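Local structure of lipase aflb (Neosartorya fumigata, 6IDY) at residues A[112-126]-A[138-150]. The protein probably hydrolyses ester bonds of lipids and carries a bound calcium ion in an alpha/beta-hydrolase fold. Residues are numbered along the deposited sequence; the frame is centred on the assembly and turned at random.
Sequences SIHNRNPSPKGQAIY and VAENALRAAIHIP
Asn115 and Asn117 both set CG anti to their own carbonyl carbon (chi1 -59° and -57°), which sends the two amides into the segment that links helix 140-145 to strand 147-148, the antiparallel edge strand of this alpha/beta-hydrolase sheet. The site illustrates how an irregular loop can be fastened to neighbouring backbone by side-chain amides that read its carbonyls. Asn117 ND2 donates twice, 2.8 Å to Ile147 O and 2.8 Å to Arg144 O. Both acceptors lie in its amide plane, so the group is fixed in rotation, while Ile147 N reaches Arg144 O from the opposite face of that carbonyl. Asn115 grips Ala145 O with its backbone N at 3.0 Å as well as with ND2, and its OD1 accepts a hydrogen bond from His148 ND1 at 2.9 Å, amide and imidazole planes standing 74° apart. The imidazole in turn meets the ring of Trp194 on strand 190-195. Farther along, the Arg144 guanidinium lies with one face over Ser119 CA and has Pro120 CD obliquely beside it, while its NH1 makes a weak bond to Asn117 O. At the start of the helix, Glu140 CB sits squarely over the Tyr126 ring, 3.5 Å from the centroid, a CH-pi contact; the carboxylate runs on past Tyr126 CB, and OE2 is hydrogen-bonded by Tyr214 of helix 205-223. Tyr126 OH donates to Val138 O at 2.7 Å. Just past the strand, one water donates to Asn117 OD1 and accepts from Ile149 N, 2.9 Å from that nitrogen.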
ATOM      1  N   SER A 112      -2.754   8.818  12.873  1.00 29.39           N
ATOM      2  CA  SER A 112      -2.010   8.818  14.126  1.00 28.96           C
ATOM      3  C   SER A 112      -1.121   7.581  14.333  1.00 31.11           C
ATOM      4  O   SER A 112      -1.522   6.455  14.029  1.00 29.56           O
ATOM      5  CB  SER A 112      -2.963   8.985  15.306  1.00 31.60           C
ATOM      6  OG  SER A 112      -2.293   8.863  16.549  1.00 41.00           O
ATOM      7  N   ILE A 113       0.096   7.824  14.831  1.00 26.97           N
ATOM      8  CA  ILE A 113       1.066   6.792  15.203  1.00 26.01           C
ATOM      9  C   ILE A 113       1.120   6.773  16.747  1.00 30.07           C
ATOM     10  O   ILE A 113       1.973   6.111  17.332  1.00 29.70           O
ATOM     11  CB  ILE A 113       2.465   6.969  14.515  1.00 28.27           C
ATOM     12  CG1 ILE A 113       3.222   8.237  14.991  1.00 28.80           C
ATOM     13  CG2 ILE A 113       2.345   6.929  12.985  1.00 28.80           C
ATOM     14  CD1 ILE A 113       4.764   8.149  14.904  1.00 30.44           C
ATOM     15  N   HIS A 114       0.176   7.490  17.392  1.00 27.40           N
ATOM     16  CA  HIS A 114       0.068   7.623  18.845  1.00 28.88           C
ATOM     17  C   HIS A 114      -1.292   7.154  19.382  1.00 32.78           C
ATOM     18  O   HIS A 114      -1.868   7.786  20.262  1.00 32.32           O
ATOM     19  CB  HIS A 114       0.384   9.071  19.280  1.00 30.88           C
ATOM     20  CG  HIS A 114       1.743   9.537  18.858  1.00 34.64           C
ATOM     21  ND1 HIS A 114       2.896   8.940  19.345  1.00 36.66           N
ATOM     22  CD2 HIS A 114       2.090  10.523  18.000  1.00 36.33           C
ATOM     23  CE1 HIS A 114       3.901   9.576  18.766  1.00 35.83           C
ATOM     24  NE2 HIS A 114       3.466  10.541  17.955  1.00 36.14           N
ATOM     25  N   ASN A 115      -1.791   6.022  18.855  1.00 29.92           N
ATOM     26  CA  ASN A 115      -3.058   5.422  19.278  1.00 29.55           C
ATOM     27  C   ASN A 115      -2.917   4.826  20.669  1.00 33.34           C
ATOM     28  O   ASN A 115      -1.834   4.368  21.033  1.00 32.56           O
ATOM     29  CB  ASN A 115      -3.500   4.355  18.285  1.00 27.71           C
ATOM     30  CG  ASN A 115      -3.684   4.881  16.884  1.00 33.99           C
ATOM     31  OD1 ASN A 115      -4.694   5.514  16.559  1.00 27.04           O
ATOM     32  ND2 ASN A 115      -2.708   4.638  16.026  1.00 20.81           N
ATOM     33  N   ARG A 116      -3.997   4.853  21.453  1.00 31.25           N
ATOM     34  CA  ARG A 116      -3.984   4.334  22.822  1.00 32.17           C
ATOM     35  C   ARG A 116      -4.741   3.016  22.886  1.00 36.32           C
ATOM     36  O   ARG A 116      -5.969   2.987  22.982  1.00 36.55           O
ATOM     37  CB  ARG A 116      -4.510   5.383  23.825  1.00 33.66           C
ATOM     38  CG  ARG A 116      -3.754   6.722  23.794  1.00 48.45           C
ATOM     39  CD  ARG A 116      -2.480   6.702  24.625  1.00 65.18           C
ATOM     40  NE  ARG A 116      -1.608   7.844  24.336  1.00 76.35           N
ATOM     41  CZ  ARG A 116      -0.558   7.806  23.518  1.00 87.85           C
ATOM     42  NH1 ARG A 116      -0.231   6.677  22.894  1.00 72.37           N
ATOM     43  NH2 ARG A 116       0.177   8.893  23.320  1.00 72.72           N
ATOM     44  N   ASN A 117      -3.988   1.926  22.757  1.00 33.40           N
ATOM     45  CA  ASN A 117      -4.496   0.561  22.715  1.00 34.01           C
ATOM     46  C   ASN A 117      -4.160  -0.199  24.000  1.00 39.83           C
ATOM     47  O   ASN A 117      -3.064  -0.021  24.532  1.00 39.56           O
ATOM     48  CB  ASN A 117      -3.942  -0.166  21.477  1.00 33.04           C
ATOM     49  CG  ASN A 117      -4.274   0.527  20.179  1.00 39.72           C
ATOM     50  OD1 ASN A 117      -5.428   0.880  19.915  1.00 28.24           O
ATOM     51  ND2 ASN A 117      -3.266   0.744  19.343  1.00 25.09           N
ATOM     52  N   PRO A 118      -5.079  -1.045  24.519  1.00 38.48           N
ATOM     53  CA  PRO A 118      -4.786  -1.758  25.774  1.00 39.48           C
ATOM     54  C   PRO A 118      -3.718  -2.836  25.637  1.00 43.57           C
ATOM     55  O   PRO A 118      -3.468  -3.319  24.535  1.00 41.61           O
ATOM     56  CB  PRO A 118      -6.140  -2.363  26.161  1.00 42.09           C
ATOM     57  CG  PRO A 118      -6.855  -2.538  24.867  1.00 46.02           C
ATOM     58  CD  PRO A 118      -6.433  -1.373  24.014  1.00 40.78           C
ATOM     59  N   SER A 119      -3.093  -3.211  26.765  1.00 42.35           N
ATOM     60  CA  SER A 119      -2.084  -4.271  26.819  1.00 42.34           C
ATOM     61  C   SER A 119      -2.731  -5.605  26.392  1.00 46.03           C
ATOM     62  O   SER A 119      -3.862  -5.873  26.804  1.00 45.34           O
ATOM     63  CB  SER A 119      -1.520  -4.392  28.229  1.00 46.74           C
ATOM     64  OG  SER A 119      -2.543  -4.766  29.138  1.00 57.65           O
ATOM     65  N   PRO A 120      -2.078  -6.426  25.537  1.00 43.70           N
ATOM     66  CA  PRO A 120      -2.717  -7.687  25.120  1.00 44.05           C
ATOM     67  C   PRO A 120      -2.766  -8.717  26.244  1.00 50.22           C
ATOM     68  O   PRO A 120      -1.876  -8.744  27.099  1.00 49.96           O
ATOM     69  CB  PRO A 120      -1.849  -8.159  23.949  1.00 44.65           C
ATOM     70  CG  PRO A 120      -0.515  -7.570  24.207  1.00 48.82           C
ATOM     71  CD  PRO A 120      -0.743  -6.264  24.922  1.00 44.82           C
ATOM     72  N   LYS A 121      -3.818  -9.541  26.253  1.00 48.66           N
ATOM     73  CA  LYS A 121      -3.979 -10.597  27.252  1.00 49.91           C
ATOM     74  C   LYS A 121      -3.638 -11.960  26.653  1.00 52.88           C
ATOM     75  O   LYS A 121      -3.715 -12.140  25.434  1.00 51.46           O
ATOM     76  CB  LYS A 121      -5.381 -10.578  27.880  1.00 53.87           C
ATOM     77  CG  LYS A 121      -5.512  -9.556  29.006  1.00 73.83           C
ATOM     78  CD  LYS A 121      -6.776  -9.763  29.823  1.00 87.86           C
ATOM     79  CE  LYS A 121      -6.821  -8.854  31.026  1.00102.74           C
ATOM     80  NZ  LYS A 121      -8.009  -9.127  31.878  1.00114.12           N
ATOM     81  N   GLY A 122      -3.226 -12.884  27.515  1.00 49.94           N
ATOM     82  CA  GLY A 122      -2.839 -14.235  27.129  1.00 49.33           C
ATOM     83  C   GLY A 122      -1.335 -14.415  27.095  1.00 50.94           C
ATOM     84  O   GLY A 122      -0.614 -13.762  27.859  1.00 49.82           O
ATOM     85  N   GLN A 123      -0.854 -15.301  26.196  1.00 46.41           N
ATOM     86  CA  GLN A 123       0.575 -15.580  26.037  1.00 45.53           C
ATOM     87  C   GLN A 123       1.331 -14.332  25.561  1.00 46.26           C
ATOM     88  O   GLN A 123       0.786 -13.545  24.776  1.00 44.94           O
ATOM     89  CB  GLN A 123       0.821 -16.802  25.124  1.00 46.90           C
ATOM     90  CG  GLN A 123       0.521 -16.585  23.630  1.00 69.13           C
ATOM     91  CD  GLN A 123       0.692 -17.816  22.768  1.00 91.70           C
ATOM     92  OE1 GLN A 123       1.400 -18.774  23.112  1.00 91.18           O
ATOM     93  NE2 GLN A 123       0.044 -17.810  21.612  1.00 79.43           N
ATOM     94  N   ALA A 124       2.556 -14.128  26.081  1.00 40.69           N
ATOM     95  CA  ALA A 124       3.394 -12.982  25.730  1.00 38.90           C
ATOM     96  C   ALA A 124       3.685 -12.942  24.226  1.00 38.35           C
ATOM     97  O   ALA A 124       3.944 -13.978  23.610  1.00 38.01           O
ATOM     98  CB  ALA A 124       4.693 -13.017  26.522  1.00 40.09           C
ATOM     99  N   ILE A 125       3.574 -11.753  23.633  1.00 31.64           N
ATOM    100  CA  ILE A 125       3.846 -11.539  22.209  1.00 29.13           C
ATOM    101  C   ILE A 125       5.059 -10.620  22.051  1.00 31.48           C
ATOM    102  O   ILE A 125       5.482 -10.334  20.935  1.00 30.32           O
ATOM    103  CB  ILE A 125       2.590 -11.031  21.438  1.00 31.19           C
ATOM    104  CG1 ILE A 125       2.049  -9.706  22.035  1.00 30.97           C
ATOM    105  CG2 ILE A 125       1.508 -12.132  21.359  1.00 30.59           C
ATOM    106  CD1 ILE A 125       1.306  -8.875  21.118  1.00 32.30           C
ATOM    107  N   TYR A 126       5.615 -10.166  23.182  1.00 28.52           N
ATOM    108  CA  TYR A 126       6.761  -9.268  23.232  1.00 28.21           C
ATOM    109  C   TYR A 126       7.584  -9.538  24.504  1.00 33.07           C
ATOM    110  O   TYR A 126       6.993  -9.668  25.574  1.00 33.40           O
ATOM    111  CB  TYR A 126       6.298  -7.796  23.196  1.00 28.59           C
ATOM    112  CG  TYR A 126       7.408  -6.813  22.894  1.00 28.93           C
ATOM    113  CD1 TYR A 126       8.237  -6.332  23.908  1.00 31.14           C
ATOM    114  CD2 TYR A 126       7.614  -6.339  21.604  1.00 28.66           C
ATOM    115  CE1 TYR A 126       9.281  -5.451  23.630  1.00 30.77           C
ATOM    116  CE2 TYR A 126       8.639  -5.437  21.319  1.00 29.38           C
ATOM    117  CZ  TYR A 126       9.464  -4.989  22.338  1.00 35.17           C
ATOM    118  OH  TYR A 126      10.469  -4.097  22.064  1.00 34.69           O
ATOM    119  N   VAL A 138      12.352  -2.234  17.806  1.00 26.37           N
ATOM    120  CA  VAL A 138      11.398  -1.180  18.181  1.00 26.30           C
ATOM    121  C   VAL A 138      10.734  -1.546  19.517  1.00 31.29           C
ATOM    122  O   VAL A 138      10.400  -2.713  19.734  1.00 31.37           O
ATOM    123  CB  VAL A 138      10.336  -0.944  17.058  1.00 28.78           C
ATOM    124  CG1 VAL A 138       9.389   0.199  17.410  1.00 28.73           C
ATOM    125  CG2 VAL A 138      10.998  -0.676  15.714  1.00 28.06           C
ATOM    126  N   ALA A 139      10.520  -0.546  20.395  1.00 27.53           N
ATOM    127  CA  ALA A 139       9.856  -0.737  21.690  1.00 27.97           C
ATOM    128  C   ALA A 139       8.380  -1.125  21.471  1.00 31.49           C
ATOM    129  O   ALA A 139       7.773  -0.703  20.478  1.00 29.28           O
ATOM    130  CB  ALA A 139       9.947   0.543  22.514  1.00 28.92           C
ATOM    131  N   GLU A 140       7.819  -1.937  22.390  1.00 29.19           N
ATOM    132  CA  GLU A 140       6.432  -2.414  22.319  1.00 29.62           C
ATOM    133  C   GLU A 140       5.405  -1.270  22.252  1.00 34.29           C
ATOM    134  O   GLU A 140       4.469  -1.345  21.453  1.00 34.04           O
ATOM    135  CB  GLU A 140       6.117  -3.383  23.472  1.00 31.35           C
ATOM    136  CG  GLU A 140       4.722  -3.989  23.413  1.00 38.74           C
ATOM    137  CD  GLU A 140       4.391  -5.071  24.425  1.00 56.63           C
ATOM    138  OE1 GLU A 140       5.013  -5.095  25.513  1.00 52.98           O
ATOM    139  OE2 GLU A 140       3.500  -5.899  24.127  1.00 50.84           O
ATOM    140  N   ASN A 141       5.596  -0.216  23.066  1.00 31.31           N
ATOM    141  CA  ASN A 141       4.692   0.934  23.107  1.00 31.46           C
ATOM    142  C   ASN A 141       4.594   1.642  21.753  1.00 33.13           C
ATOM    143  O   ASN A 141       3.494   2.003  21.352  1.00 33.57           O
ATOM    144  CB  ASN A 141       5.043   1.903  24.256  1.00 34.97           C
ATOM    145  CG  ASN A 141       6.321   2.706  24.113  1.00 64.58           C
ATOM    146  OD1 ASN A 141       7.247   2.365  23.366  1.00 56.18           O
ATOM    147  ND2 ASN A 141       6.398   3.807  24.846  1.00 63.08           N
ATOM    148  N   ALA A 142       5.725   1.782  21.036  1.00 27.66           N
ATOM    149  CA  ALA A 142       5.783   2.388  19.703  1.00 27.09           C
ATOM    150  C   ALA A 142       5.113   1.480  18.655  1.00 30.49           C
ATOM    151  O   ALA A 142       4.392   1.982  17.796  1.00 30.23           O
ATOM    152  CB  ALA A 142       7.231   2.668  19.313  1.00 27.41           C
ATOM    153  N   LEU A 143       5.340   0.150  18.734  1.00 26.37           N
ATOM    154  CA  LEU A 143       4.745  -0.830  17.816  1.00 25.29           C
ATOM    155  C   LEU A 143       3.216  -0.845  17.966  1.00 28.66           C
ATOM    156  O   LEU A 143       2.504  -0.756  16.964  1.00 26.89           O
ATOM    157  CB  LEU A 143       5.307  -2.248  18.069  1.00 25.02           C
ATOM    158  CG  LEU A 143       6.767  -2.512  17.700  1.00 29.22           C
ATOM    159  CD1 LEU A 143       7.260  -3.775  18.359  1.00 29.29           C
ATOM    160  CD2 LEU A 143       6.955  -2.627  16.191  1.00 30.89           C
ATOM    161  N   ARG A 144       2.721  -0.938  19.222  1.00 24.98           N
ATOM    162  CA  ARG A 144       1.290  -0.975  19.529  1.00 25.31           C
ATOM    163  C   ARG A 144       0.590   0.351  19.185  1.00 28.51           C
ATOM    164  O   ARG A 144      -0.551   0.329  18.711  1.00 28.14           O
ATOM    165  CB  ARG A 144       1.073  -1.344  21.009  1.00 26.69           C
ATOM    166  CG  ARG A 144      -0.352  -1.784  21.354  1.00 33.66           C
ATOM    167  CD  ARG A 144      -0.619  -1.699  22.847  1.00 38.87           C
ATOM    168  NE  ARG A 144       0.239  -2.599  23.621  1.00 48.02           N
ATOM    169  CZ  ARG A 144       0.466  -2.486  24.924  1.00 66.84           C
ATOM    170  NH1 ARG A 144      -0.099  -1.509  25.623  1.00 60.72           N
ATOM    171  NH2 ARG A 144       1.261  -3.348  25.540  1.00 55.53           N
ATOM    172  N   ALA A 145       1.267   1.498  19.416  1.00 24.58           N
ATOM    173  CA  ALA A 145       0.695   2.826  19.136  1.00 24.54           C
ATOM    174  C   ALA A 145       0.489   3.107  17.636  1.00 27.10           C
ATOM    175  O   ALA A 145      -0.290   3.992  17.288  1.00 25.51           O
ATOM    176  CB  ALA A 145       1.527   3.926  19.788  1.00 25.38           C
ATOM    177  N   ALA A 146       1.159   2.334  16.756  1.00 24.36           N
ATOM    178  CA  ALA A 146       1.036   2.460  15.298  1.00 23.34           C
ATOM    179  C   ALA A 146      -0.304   1.891  14.802  1.00 26.87           C
ATOM    180  O   ALA A 146      -0.742   2.224  13.700  1.00 25.76           O
ATOM    181  CB  ALA A 146       2.189   1.746  14.616  1.00 23.14           C
ATOM    182  N   ILE A 147      -0.953   1.044  15.621  1.00 23.63           N
ATOM    183  CA  ILE A 147      -2.209   0.388  15.258  1.00 23.11           C
ATOM    184  C   ILE A 147      -3.411   1.272  15.540  1.00 27.82           C
ATOM    185  O   ILE A 147      -3.657   1.632  16.688  1.00 28.33           O
ATOM    186  CB  ILE A 147      -2.362  -1.011  15.923  1.00 25.64           C
ATOM    187  CG1 ILE A 147      -1.065  -1.851  15.799  1.00 25.36           C
ATOM    188  CG2 ILE A 147      -3.581  -1.753  15.349  1.00 25.84           C
ATOM    189  CD1 ILE A 147      -0.934  -3.017  16.792  1.00 27.84           C
ATOM    190  N   HIS A 148      -4.177   1.591  14.498  1.00 24.33           N
ATOM    191  CA  HIS A 148      -5.402   2.351  14.668  1.00 24.59           C
ATOM    192  C   HIS A 148      -6.549   1.354  14.720  1.00 27.25           C
ATOM    193  O   HIS A 148      -6.876   0.732  13.708  1.00 26.68           O
ATOM    194  CB  HIS A 148      -5.615   3.390  13.556  1.00 25.31           C
ATOM    195  CG  HIS A 148      -6.819   4.247  13.800  1.00 29.48           C
ATOM    196  ND1 HIS A 148      -6.732   5.415  14.534  1.00 32.21           N
ATOM    197  CD2 HIS A 148      -8.110   4.041  13.457  1.00 31.56           C
ATOM    198  CE1 HIS A 148      -7.961   5.906  14.573  1.00 32.19           C
ATOM    199  NE2 HIS A 148      -8.826   5.111  13.945  1.00 32.25           N
ATOM    200  N   ILE A 149      -7.117   1.172  15.916  1.00 23.05           N
ATOM    201  CA  ILE A 149      -8.245   0.277  16.150  1.00 22.20           C
ATOM    202  C   ILE A 149      -9.518   1.134  16.212  1.00 27.58           C
ATOM    203  O   ILE A 149      -9.697   1.881  17.178  1.00 27.68           O
ATOM    204  CB  ILE A 149      -8.057  -0.610  17.417  1.00 24.30           C
ATOM    205  CG1 ILE A 149      -6.784  -1.485  17.304  1.00 23.46           C
ATOM    206  CG2 ILE A 149      -9.307  -1.474  17.670  1.00 23.95           C
ATOM    207  CD1 ILE A 149      -6.354  -2.202  18.595  1.00 27.62           C
ATOM    208  N   PRO A 150     -10.397   1.070  15.187  1.00 24.33           N
ATOM    209  CA  PRO A 150     -11.627   1.873  15.232  1.00 24.91           C
ATOM    210  C   PRO A 150     -12.506   1.471  16.414  1.00 28.01           C
ATOM    211  O   PRO A 150     -12.506   0.305  16.811  1.00 26.80           O
ATOM    212  CB  PRO A 150     -12.298   1.566  13.883  1.00 26.48           C
ATOM    213  CG  PRO A 150     -11.163   1.089  12.996  1.00 29.86           C
ATOM    214  CD  PRO A 150     -10.328   0.279  13.941  1.00 25.51           C
TER
HETATM  215  O   HOH W   1       4.135   4.516  16.967  1.00 24.50           O
HETATM  216  O   HOH W   2      -6.495   2.764  18.303  1.00 25.78           O